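Local coordinates for sulfate permease family protein (PDB 4DGH) that forms the STAS domain of a SulP-family membrane protein that probably transports anions such as sulfate, at residues A[65-70]-A[100-105]. Residues are numbered along the deposited sequence; the frame is centred on the assembly and turned at random.
Sequences TGIQTL and AGIVKL
Ile67 meets Ala100 and Ile102 with different parts of one side chain, and the distances separate the two tasks. Both of its methyls close on the single methyl of Ala100: CG2 of Ile67 lies 3.6 Å from Ala100 CB, and CD1 of Ile67 lies 3.7 Å from the same CB, which rests across the two methyls. CD1 also reaches the flank of Ile102, at 4.1 Å from its CG1. Chi1 of Ile67 (-75°) sets CG2 opposite the backbone N and the CG1 branch beside it, and chi2 (-76°) then turns CD1 to Ala100 and Ile102. Ile102 likewise uses separate branches. Its CD1 ends against the helix backbone, 4.1 Å from Ile67 O, a van der Waals approach, while its CG2 faces Leu70, whose CD2 stands 4.1 Å away. The side chain of Ile102 runs at a slant to both Ile67 and Leu70, so it is bracketed by residues one helical turn apart. The side-chain-to-side-chain contacts are all apolar, and the two segments together bury 199 Å². Leu97 of helix 91-99 touches both Leu70 and Ile102, and Ile74 extends the patch along helix 64-78. On the 65-70 side, Thr65 O accepts hydrogen bonds from both N and OG1 of Thr69, from opposite faces of its carbonyl plane; the OG1 bond is 2.8 Å long. The Thr69 side chain packs on Phe32 and Ala35 of helix 32-44 and on Val41 of the second subunit. Gly101, with phi 86°, ends helix 91-99 in a Schellman motif and is also the N-cap of helix 102-106. This sharp turn delivers Ala100 and Ile102 to the same helix, joining two helical elements of the alpha/beta STAS fold through hydrophobic helix packing beside its parallel sheet.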
loop_
_atom_site.group_PDB
_atom_site.type_symbol
_atom_site.label_atom_id
_atom_site.label_comp_id
_atom_site.label_asym_id
_atom_site.label_seq_id
_atom_site.Cartn_x
_atom_site.Cartn_y
_atom_site.Cartn_z
ATOM N N THR A 65 7.990 -4.946 -17.803
ATOM C CA THR A 65 7.187 -3.888 -17.243
ATOM C C THR A 65 7.937 -3.178 -16.097
ATOM O O THR A 65 7.886 -1.928 -15.985
ATOM C CB THR A 65 5.728 -4.311 -16.793
ATOM O OG1 THR A 65 5.830 -5.166 -15.681
ATOM C CG2 THR A 65 4.991 -5.124 -17.866
ATOM N N GLY A 66 8.634 -3.930 -15.242
ATOM C CA GLY A 66 9.340 -3.266 -14.147
ATOM C C GLY A 66 10.606 -2.619 -14.731
ATOM O O GLY A 66 11.060 -1.616 -14.246
ATOM N N ILE A 67 11.212 -3.210 -15.747
ATOM C CA ILE A 67 12.385 -2.562 -16.379
ATOM C C ILE A 67 12.046 -1.198 -16.934
ATOM O O ILE A 67 12.773 -0.228 -16.710
ATOM C CB ILE A 67 12.968 -3.445 -17.503
ATOM C CG1 ILE A 67 13.708 -4.576 -16.768
ATOM C CG2 ILE A 67 13.900 -2.605 -18.416
ATOM C CD1 ILE A 67 15.075 -4.195 -16.140
ATOM N N GLN A 68 10.924 -1.101 -17.636
ATOM C CA GLN A 68 10.568 0.179 -18.237
ATOM C C GLN A 68 10.138 1.185 -17.158
ATOM O O GLN A 68 10.394 2.373 -17.281
ATOM C CB GLN A 68 9.470 -0.000 -19.273
ATOM C CG GLN A 68 10.025 -0.646 -20.542
ATOM C CD GLN A 68 8.920 -1.117 -21.475
ATOM O OE1 GLN A 68 8.338 -2.195 -21.253
ATOM N NE2 GLN A 68 8.639 -0.352 -22.540
ATOM N N THR A 69 9.532 0.697 -16.088
ATOM C CA THR A 69 9.221 1.564 -14.941
ATOM C C THR A 69 10.474 2.095 -14.281
ATOM O O THR A 69 10.556 3.293 -13.949
ATOM C CB THR A 69 8.314 0.777 -13.975
ATOM O OG1 THR A 69 7.153 0.415 -14.706
ATOM C CG2 THR A 69 7.834 1.615 -12.793
ATOM N N LEU A 70 11.444 1.201 -14.022
ATOM C CA LEU A 70 12.693 1.613 -13.384
ATOM C C LEU A 70 13.442 2.600 -14.295
ATOM O O LEU A 70 14.043 3.571 -13.816
ATOM C CB LEU A 70 13.574 0.406 -13.054
ATOM C CG LEU A 70 14.946 0.626 -12.503
ATOM C CD1 LEU A 70 14.877 1.373 -11.161
ATOM C CD2 LEU A 70 15.677 -0.662 -12.196
ATOM N N ALA A 100 19.145 -5.096 -20.096
ATOM C CA ALA A 100 18.134 -4.107 -20.380
ATOM C C ALA A 100 18.623 -2.699 -20.578
ATOM O O ALA A 100 17.832 -1.846 -21.004
ATOM C CB ALA A 100 17.074 -4.124 -19.294
ATOM N N GLY A 101 19.911 -2.439 -20.350
ATOM C CA GLY A 101 20.430 -1.085 -20.469
ATOM C C GLY A 101 20.296 -0.210 -19.209
ATOM O O GLY A 101 20.518 1.016 -19.265
ATOM N N ILE A 102 19.919 -0.794 -18.075
ATOM C CA ILE A 102 19.826 0.041 -16.842
ATOM C C ILE A 102 21.246 0.398 -16.396
ATOM O O ILE A 102 21.524 1.523 -15.954
ATOM C CB ILE A 102 19.010 -0.629 -15.720
ATOM C CG1 ILE A 102 17.537 -0.877 -16.183
ATOM C CG2 ILE A 102 19.035 0.221 -14.451
ATOM C CD1 ILE A 102 16.833 0.396 -16.628
ATOM N N VAL A 103 22.166 -0.553 -16.530
ATOM C CA VAL A 103 23.547 -0.297 -16.059
ATOM C C VAL A 103 24.139 0.828 -16.908
ATOM O O VAL A 103 24.735 1.737 -16.363
ATOM C CB VAL A 103 24.413 -1.573 -16.074
ATOM C CG1 VAL A 103 25.901 -1.243 -15.881
ATOM C CG2 VAL A 103 23.914 -2.555 -15.019
ATOM N N LYS A 104 23.933 0.763 -18.218
ATOM C CA LYS A 104 24.309 1.843 -19.144
ATOM C C LYS A 104 23.791 3.136 -18.638
ATOM O O LYS A 104 24.544 4.083 -18.511
ATOM C CB LYS A 104 23.742 1.610 -20.570
ATOM C CG LYS A 104 24.051 2.766 -21.519
ATOM C CD LYS A 104 23.107 2.789 -22.712
ATOM C CE LYS A 104 23.495 3.934 -23.631
ATOM N NZ LYS A 104 22.964 3.655 -24.983
ATOM N N LEU A 105 22.501 3.171 -18.298
ATOM C CA LEU A 105 21.879 4.416 -17.898
ATOM C C LEU A 105 22.526 5.029 -16.688
ATOM O O LEU A 105 22.735 6.226 -16.643
ATOM C CB LEU A 105 20.417 4.142 -17.599
ATOM C CG LEU A 105 19.470 5.270 -17.273
ATOM C CD1 LEU A 105 19.685 6.402 -18.295
ATOM C CD2 LEU A 105 18.049 4.653 -17.273
#